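Gamma-glutamyltransferase 1 Threonine peptidase. MEROPS family T03 L-subunit (Pseudomonas nitroreducens, PDB 5ZJG) probably works with its small subunit as an N-terminal nucleophile (Ntn) enzyme that cleaves gamma-glutamyl bonds and passes the gamma-glutamyl group to water or an acceptor. Local coordinates at residues D192-E197 / D216-Y221; I276-E281 / G318-D323; R290-G295 / V331-E336. All coordinates share one frame; numbering follows the deposited sequence.

Contact 1: D192-E197 / D216-Y221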
# COMPACT_ATOMS: atom_id res chain seq x y z
N ASP A 192 24.56 1.74 6.97
CA ASP A 192 24.53 3.19 7.13
C ASP A 192 23.24 3.64 7.79
O ASP A 192 23.24 4.48 8.69
CB ASP A 192 24.68 3.89 5.78
CG ASP A 192 24.32 5.37 5.87
OD1 ASP A 192 25.09 6.13 6.50
OD2 ASP A 192 23.25 5.74 5.32
N PHE A 193 22.12 3.09 7.32
CA PHE A 193 20.81 3.54 7.79
C PHE A 193 20.54 3.07 9.21
O PHE A 193 19.96 3.82 10.01
CB PHE A 193 19.72 3.03 6.84
CG PHE A 193 18.36 3.61 7.12
CD1 PHE A 193 17.57 3.11 8.13
CD2 PHE A 193 17.88 4.68 6.36
CE1 PHE A 193 16.32 3.66 8.40
CE2 PHE A 193 16.65 5.23 6.62
CZ PHE A 193 15.86 4.72 7.65
N TYR A 194 20.96 1.85 9.55
CA TYR A 194 20.57 1.26 10.82
C TYR A 194 21.68 1.29 11.87
O TYR A 194 21.37 1.16 13.06
CB TYR A 194 20.10 -0.19 10.60
CG TYR A 194 18.84 -0.25 9.75
CD1 TYR A 194 17.58 -0.12 10.33
CD2 TYR A 194 18.91 -0.42 8.38
CE1 TYR A 194 16.43 -0.16 9.55
CE2 TYR A 194 17.78 -0.47 7.59
CZ TYR A 194 16.55 -0.33 8.18
OH TYR A 194 15.40 -0.36 7.41
N LYS A 195 22.94 1.48 11.46
CA LYS A 195 24.07 1.44 12.39
C LYS A 195 25.01 2.63 12.29
O LYS A 195 25.79 2.86 13.23
CB LYS A 195 24.90 0.17 12.18
CG LYS A 195 24.19 -1.14 12.42
CD LYS A 195 25.12 -2.29 12.04
CE LYS A 195 24.61 -3.65 12.51
NZ LYS A 195 23.74 -4.29 11.47
N GLY A 196 24.99 3.38 11.19
CA GLY A 196 26.04 4.31 10.83
C GLY A 196 25.63 5.77 10.86
O GLY A 196 24.83 6.18 11.71
N GLU A 197 26.19 6.56 9.95
CA GLU A 197 25.95 8.00 9.99
C GLU A 197 24.46 8.32 9.91
O GLU A 197 23.96 9.17 10.65
CB GLU A 197 26.72 8.69 8.86
CG GLU A 197 26.45 10.20 8.78
CD GLU A 197 27.46 10.95 7.92
OE1 GLU A 197 28.52 10.37 7.62
OE2 GLU A 197 27.18 12.11 7.56
N ASP A 216 18.85 0.82 19.57
CA ASP A 216 18.40 -0.56 19.71
C ASP A 216 17.29 -0.88 18.72
O ASP A 216 17.24 -1.98 18.15
CB ASP A 216 17.92 -0.82 21.14
CG ASP A 216 19.03 -0.85 22.14
OD1 ASP A 216 20.03 -0.11 21.98
OD2 ASP A 216 18.90 -1.64 23.10
N ASP A 217 16.38 0.06 18.50
CA ASP A 217 15.28 -0.19 17.57
C ASP A 217 15.82 -0.41 16.15
O ASP A 217 15.43 -1.36 15.47
CB ASP A 217 14.29 0.96 17.61
CG ASP A 217 13.48 0.99 18.89
OD1 ASP A 217 12.75 0.02 19.14
OD2 ASP A 217 13.60 1.96 19.65
N LEU A 218 16.75 0.44 15.72
CA LEU A 218 17.29 0.33 14.37
C LEU A 218 18.10 -0.95 14.20
O LEU A 218 17.96 -1.65 13.19
CB LEU A 218 18.16 1.56 14.05
CG LEU A 218 17.42 2.90 14.00
CD1 LEU A 218 18.40 4.04 13.86
CD2 LEU A 218 16.47 2.89 12.82
N VAL A 219 18.95 -1.27 15.18
CA VAL A 219 19.79 -2.45 15.03
C VAL A 219 18.98 -3.74 15.07
O VAL A 219 19.42 -4.76 14.53
CB VAL A 219 20.90 -2.43 16.10
CG1 VAL A 219 21.66 -3.75 16.13
CG2 VAL A 219 21.84 -1.28 15.83
N ASP A 220 17.81 -3.73 15.69
CA ASP A 220 16.98 -4.93 15.78
C ASP A 220 16.01 -5.06 14.60
O ASP A 220 15.32 -6.08 14.50
CB ASP A 220 16.17 -4.93 17.09
CG ASP A 220 17.03 -5.25 18.29
OD1 ASP A 220 18.27 -5.38 18.14
OD2 ASP A 220 16.46 -5.35 19.40
N TYR A 221 15.95 -4.08 13.72
CA TYR A 221 14.99 -4.18 12.63
C TYR A 221 15.41 -5.28 11.66
O TYR A 221 16.59 -5.39 11.29
CB TYR A 221 14.85 -2.88 11.86
CG TYR A 221 13.74 -3.07 10.84
CD1 TYR A 221 12.42 -2.92 11.22
CD2 TYR A 221 14.01 -3.52 9.55
CE1 TYR A 221 11.39 -3.15 10.32
CE2 TYR A 221 12.99 -3.77 8.66
CZ TYR A 221 11.69 -3.58 9.05
OH TYR A 221 10.66 -3.83 8.18

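Contact 2: I276-E281 / G318-D323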
# COMPACT_ATOMS: atom_id res chain seq x y z
N ILE A 276 -22.95 -2.06 -6.98
CA ILE A 276 -22.30 -1.39 -5.86
C ILE A 276 -22.90 -1.87 -4.55
O ILE A 276 -22.18 -2.14 -3.58
CB ILE A 276 -22.40 0.13 -6.03
CG1 ILE A 276 -21.59 0.55 -7.27
CG2 ILE A 276 -21.93 0.86 -4.76
CD1 ILE A 276 -21.74 2.00 -7.67
N HIS A 277 -24.23 -2.02 -4.49
CA HIS A 277 -24.85 -2.54 -3.28
C HIS A 277 -24.30 -3.91 -2.92
O HIS A 277 -23.97 -4.18 -1.76
CB HIS A 277 -26.37 -2.62 -3.42
CG HIS A 277 -26.99 -3.49 -2.37
ND1 HIS A 277 -27.01 -3.13 -1.03
CD2 HIS A 277 -27.52 -4.73 -2.43
CE1 HIS A 277 -27.57 -4.10 -0.33
NE2 HIS A 277 -27.89 -5.08 -1.16
N LEU A 278 -24.17 -4.79 -3.92
CA LEU A 278 -23.66 -6.13 -3.65
C LEU A 278 -22.22 -6.09 -3.15
O LEU A 278 -21.88 -6.78 -2.19
CB LEU A 278 -23.74 -7.00 -4.91
CG LEU A 278 -25.14 -7.47 -5.29
CD1 LEU A 278 -25.13 -8.08 -6.69
CD2 LEU A 278 -25.67 -8.47 -4.30
N LEU A 279 -21.37 -5.28 -3.79
CA LEU A 279 -20.00 -5.17 -3.30
C LEU A 279 -19.99 -4.67 -1.86
O LEU A 279 -19.18 -5.13 -1.03
CB LEU A 279 -19.17 -4.24 -4.16
CG LEU A 279 -18.89 -4.60 -5.64
CD1 LEU A 279 -17.68 -3.82 -6.11
CD2 LEU A 279 -18.69 -6.09 -5.87
N SER A 280 -20.84 -3.68 -1.55
CA SER A 280 -20.86 -3.15 -0.19
C SER A 280 -21.29 -4.21 0.80
O SER A 280 -20.79 -4.27 1.94
CB SER A 280 -21.78 -1.92 -0.14
OG SER A 280 -21.39 -0.96 -1.12
N GLU A 281 -22.23 -5.08 0.40
CA GLU A 281 -22.70 -6.12 1.32
C GLU A 281 -21.59 -7.12 1.64
O GLU A 281 -21.48 -7.60 2.77
CB GLU A 281 -23.92 -6.82 0.71
CG GLU A 281 -25.20 -6.04 0.87
CD GLU A 281 -25.74 -6.10 2.29
OE1 GLU A 281 -25.88 -7.22 2.81
OE2 GLU A 281 -26.03 -5.02 2.86
N GLY A 318 -23.68 -16.33 2.36
CA GLY A 318 -25.11 -16.40 2.59
C GLY A 318 -25.70 -15.15 3.22
O GLY A 318 -26.87 -14.82 2.99
N GLU A 319 -24.89 -14.43 4.01
CA GLU A 319 -25.35 -13.23 4.71
C GLU A 319 -25.62 -12.07 3.77
O GLU A 319 -26.37 -11.16 4.14
CB GLU A 319 -24.30 -12.76 5.73
CG GLU A 319 -23.90 -13.82 6.74
CD GLU A 319 -22.86 -13.34 7.73
OE1 GLU A 319 -22.76 -12.11 8.00
OE2 GLU A 319 -22.12 -14.21 8.25
N VAL A 320 -25.00 -12.05 2.59
CA VAL A 320 -25.19 -10.93 1.69
C VAL A 320 -26.67 -10.78 1.39
O VAL A 320 -27.35 -11.76 1.06
CB VAL A 320 -24.35 -11.13 0.42
CG1 VAL A 320 -24.73 -10.13 -0.65
CG2 VAL A 320 -22.86 -11.00 0.77
N ASN A 321 -27.17 -9.55 1.48
CA ASN A 321 -28.56 -9.26 1.15
C ASN A 321 -28.61 -8.58 -0.21
O ASN A 321 -28.28 -7.39 -0.32
CB ASN A 321 -29.19 -8.37 2.23
CG ASN A 321 -30.70 -8.20 2.04
OD1 ASN A 321 -31.18 -8.18 0.92
ND2 ASN A 321 -31.43 -8.07 3.13
N PRO A 322 -29.00 -9.27 -1.29
CA PRO A 322 -28.96 -8.63 -2.61
C PRO A 322 -29.99 -7.54 -2.81
O PRO A 322 -29.90 -6.81 -3.80
CB PRO A 322 -29.21 -9.80 -3.57
CG PRO A 322 -30.03 -10.75 -2.77
CD PRO A 322 -29.51 -10.65 -1.36
N ASP A 323 -30.97 -7.40 -1.91
CA ASP A 323 -32.12 -6.54 -2.15
C ASP A 323 -32.21 -5.33 -1.22
O ASP A 323 -32.88 -4.36 -1.57
CB ASP A 323 -33.42 -7.35 -2.02
CG ASP A 323 -33.56 -8.38 -3.12
OD1 ASP A 323 -33.32 -8.03 -4.30
OD2 ASP A 323 -33.91 -9.54 -2.81

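Contact 3: R290-G295 / V331-E336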
# COMPACT_ATOMS: atom_id res chain seq x y z
N ARG A 290 -11.92 -8.09 9.68
CA ARG A 290 -10.68 -7.32 9.73
C ARG A 290 -10.48 -6.67 11.09
O ARG A 290 -9.40 -6.76 11.69
CB ARG A 290 -10.71 -6.26 8.63
CG ARG A 290 -9.42 -5.46 8.47
CD ARG A 290 -9.57 -4.32 7.45
NE ARG A 290 -8.27 -3.71 7.15
CZ ARG A 290 -7.64 -2.83 7.93
NH1 ARG A 290 -8.19 -2.44 9.08
NH2 ARG A 290 -6.45 -2.35 7.57
N ALA A 291 -11.51 -6.00 11.58
CA ALA A 291 -11.39 -5.27 12.84
C ALA A 291 -11.21 -6.19 14.04
O ALA A 291 -10.55 -5.81 15.01
CB ALA A 291 -12.63 -4.39 13.03
N ASP A 292 -11.76 -7.40 13.99
CA ASP A 292 -11.77 -8.26 15.17
C ASP A 292 -10.56 -9.18 15.25
O ASP A 292 -10.10 -9.49 16.35
CB ASP A 292 -13.05 -9.09 15.18
CG ASP A 292 -13.51 -9.46 16.58
OD1 ASP A 292 -13.79 -8.55 17.38
OD2 ASP A 292 -13.60 -10.67 16.86
N TYR A 293 -10.00 -9.62 14.12
CA TYR A 293 -9.04 -10.71 14.13
C TYR A 293 -7.63 -10.36 13.71
O TYR A 293 -6.70 -11.05 14.12
CB TYR A 293 -9.52 -11.84 13.21
CG TYR A 293 -10.86 -12.38 13.60
CD1 TYR A 293 -11.01 -13.06 14.80
CD2 TYR A 293 -11.96 -12.19 12.80
CE1 TYR A 293 -12.23 -13.55 15.17
CE2 TYR A 293 -13.20 -12.69 13.17
CZ TYR A 293 -13.32 -13.37 14.35
OH TYR A 293 -14.54 -13.86 14.74
N LEU A 294 -7.44 -9.35 12.87
CA LEU A 294 -6.18 -9.24 12.13
C LEU A 294 -5.15 -8.35 12.81
O LEU A 294 -5.46 -7.26 13.31
CB LEU A 294 -6.46 -8.75 10.71
CG LEU A 294 -7.49 -9.59 9.95
CD1 LEU A 294 -7.52 -9.24 8.47
CD2 LEU A 294 -7.28 -11.11 10.11
N GLY A 295 -3.91 -8.80 12.76
CA GLY A 295 -2.79 -7.99 13.19
C GLY A 295 -1.50 -8.76 12.99
O GLY A 295 -1.49 -9.80 12.33
N VAL A 331 -23.95 -7.04 11.78
CA VAL A 331 -22.87 -7.71 11.06
C VAL A 331 -21.76 -8.00 12.07
O VAL A 331 -21.19 -7.07 12.65
CB VAL A 331 -22.34 -6.84 9.91
CG1 VAL A 331 -21.29 -7.61 9.14
CG2 VAL A 331 -23.48 -6.43 8.99
N ARG A 332 -21.45 -9.28 12.25
CA ARG A 332 -20.58 -9.73 13.33
C ARG A 332 -19.29 -10.31 12.79
O ARG A 332 -19.24 -10.79 11.65
CB ARG A 332 -21.28 -10.80 14.18
CG ARG A 332 -22.64 -10.41 14.75
CD ARG A 332 -22.54 -9.19 15.65
NE ARG A 332 -21.49 -9.33 16.64
CZ ARG A 332 -20.90 -8.30 17.26
NH1 ARG A 332 -21.27 -7.06 16.98
NH2 ARG A 332 -19.94 -8.52 18.14
N PRO A 333 -18.22 -10.32 13.59
CA PRO A 333 -17.05 -11.13 13.23
C PRO A 333 -17.47 -12.59 13.07
O PRO A 333 -18.21 -13.13 13.90
CB PRO A 333 -16.10 -10.94 14.42
CG PRO A 333 -16.62 -9.74 15.17
CD PRO A 333 -18.10 -9.71 14.92
N GLY A 334 -17.02 -13.22 11.98
CA GLY A 334 -17.65 -14.46 11.57
C GLY A 334 -17.32 -15.67 12.42
O GLY A 334 -18.03 -16.68 12.33
N LEU A 335 -16.27 -15.62 13.23
CA LEU A 335 -15.87 -16.75 14.05
C LEU A 335 -16.40 -16.63 15.47
O LEU A 335 -16.10 -17.48 16.30
CB LEU A 335 -14.35 -16.90 14.08
CG LEU A 335 -13.66 -17.02 12.73
CD1 LEU A 335 -12.16 -17.31 12.93
CD2 LEU A 335 -14.30 -18.09 11.87
N GLU A 336 -17.17 -15.59 15.73
CA GLU A 336 -17.68 -15.30 17.08
C GLU A 336 -18.63 -16.40 17.54
O GLU A 336 -19.58 -16.73 16.82
CB GLU A 336 -18.39 -13.95 17.00
CG GLU A 336 -19.07 -13.41 18.20
CD GLU A 336 -19.83 -12.13 17.87
OE1 GLU A 336 -20.87 -12.21 17.19
OE2 GLU A 336 -19.37 -11.05 18.27

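Contact 1: D192-E197 / D216-Y221
The ring of Tyr194 slips in beside Leu218 and Tyr221, close to the end of helix 215-220. Its CD1 comes within 3.3 Å of Leu218 O, the same carbonyl that takes the turn bond from Tyr221 N, so CD1 of the ring touches the backbone of the last turn. Tyr194 CE1 rests 3.9 Å from Tyr221 CB. The two tyrosine rings are almost parallel, with planes 11° apart, but they are slid past each other, the centroids 5.9 Å apart, and hardly overlap. Tyr221 has CG anti to its N (chi1 -175°), which turns its ring the same general way as that of Tyr194, the side chains crossing at a slant.

On the far side of the Tyr194 ring from Tyr221 sits Phe193, steeply tilted: its CD1 lies 3.5 Å above the Tyr194 plane, over the centre. Leu218 fills the angle between these two aromatics, its CD2 4.1 Å from Tyr194 CD1 and 4.5 Å from Phe193 CE1. One residue on, Val219 CG2 packs 3.7 Å from Tyr194 O and also meets the Lys195 chain at its CG. No hydrogen bond joins the two segments; rings, methyls and backbone carbonyls pack together.

The polar tips are held elsewhere. Tyr194 OH bonds to Pro104 O in the loop before helix 106-117 and to Met108 N in its first turn, and Tyr221 OH to Arg70 O. Phe193 also meets the ring of Phe35 of the small-subunit chain. The pairing of helices 190-195 and 215-220, just ahead of sheet strand 224-233, is consistent with helical packing beside the sheet in an Ntn-hydrolase fold; the Tyr221 side chain is about 12 Å from the bound glycine.

Contact 2: I276-E281 / G318-D323
Helix 273-293 lies against the chain that leaves helix 310-319, the two segments running obliquely in roughly opposite senses, with Glu281 CA 5.4 Å from Val320 CA and Leu278 CA 6.0 Å from Pro322 CA. Two hydrogen bonds grip Asn321 by its backbone, one at each end of the residue. At the carbonyl, His277 NE2 donates to Asn321 O over a very short 2.5 Å, with an N-H...O angle of 152° and the oxygen near the ring plane, at the edge. At the amide, Asn321 N gives a straighter bond (162°) to Glu281 OE1, 3.0 Å away, approaching from above the carboxylate plane. The Glu281 chain is folded at chi2 (-75°), which brings its carboxylate back alongside Asn321. That same OE1 also receives Ser326 OG and pairs with Arg285, so it is a crowded acceptor whose charge is probably well balanced.

Apolar contacts fill in beside the bonds. Leu278 CD2 lies 3.7 Å from Pro322 CA and also touches CB of that ring, while Val320 CG1 wedges between Leu278 CD2 and the base of Glu281, 3.7 Å from Glu281 CB. Beyond them Asn321 OD1 accepts Asp323 N at 2.9 Å, an Asx turn that bends the chain round Pro322.

The other ring nitrogen of His277, ND1, hydrogen-bonds Tyr155 OH of the small-subunit chain, against which Ile276, Leu279 and Ser280 also pack. Within the chain, helix 262-265 adjoins the contact, Phe265 meeting Leu278 and Asp264 meeting Pro322, so the exit from helix 310-319 is fixed between helices 262-265 and 273-293.

Contact 3: R290-G295 / V331-E336
Tyr293, in the last turn of helix 273-293, reaches with its hydroxyl into a type I beta turn formed by Pro333 to Glu336, which is closed by Glu336 N bonding to Pro333 O. Its CG lies anti to the carbonyl carbon (chi1 -59°), carrying the ring toward that turn. One hydrogen bond crosses: Leu335 N donates to Tyr293 OH at 2.9 Å, though bent to 135°. It joins the phenol to the backbone at the corner of the turn, while Gly334 N is held by Asp289 OD1 of the same helix.

The rest of the crossing is van der Waals packing. Pro333 CB sits 3.6 Å from Tyr293 CE2, and Leu335 CB lies 3.7 Å from Tyr293 CZ. Leu335 CD1 is over one face of the ring, offset toward the rim; Asp292 OD2 stands over the opposite face, 3.5 Å above the plane. The carboxylate carbon of Asp292 also presses on the proline, CG to Pro333 CG 3.4 Å. A phenylalanine here would keep the ring but lack the hydroxyl, and would probably leave Leu335 N without its acceptor and the turn less firmly tied to the helix end.

A salt bridge within 331-336 links the residue before the turn to its last residue. Arg332 takes Glu336 side-on, each carboxylate oxygen using its syn lone pair: NE reaches OE1 nearly straight (170°), and Arg332 NH2 meets Glu336 OE2 at 2.6 Å.

From the N terminus, contact 1 comes first: it closes an 18-residue, mainly helical loop containing helix 197-209 and is complete before helix 273-293 begins. Contacts 2 and 3 share that long helix, and their segments alternate along the chain: 276-281 and 290-295 are followed by 318-323 and then 331-336, so the two loops cross instead of nesting. Together they lay the tail beyond helix 310-319 along helix 273-293, from near its start to its end, with centres about 18 Å apart. Contact 1 lies about 48 Å, centre to centre, from contact 2, across the middle of the chain, in the other helical half.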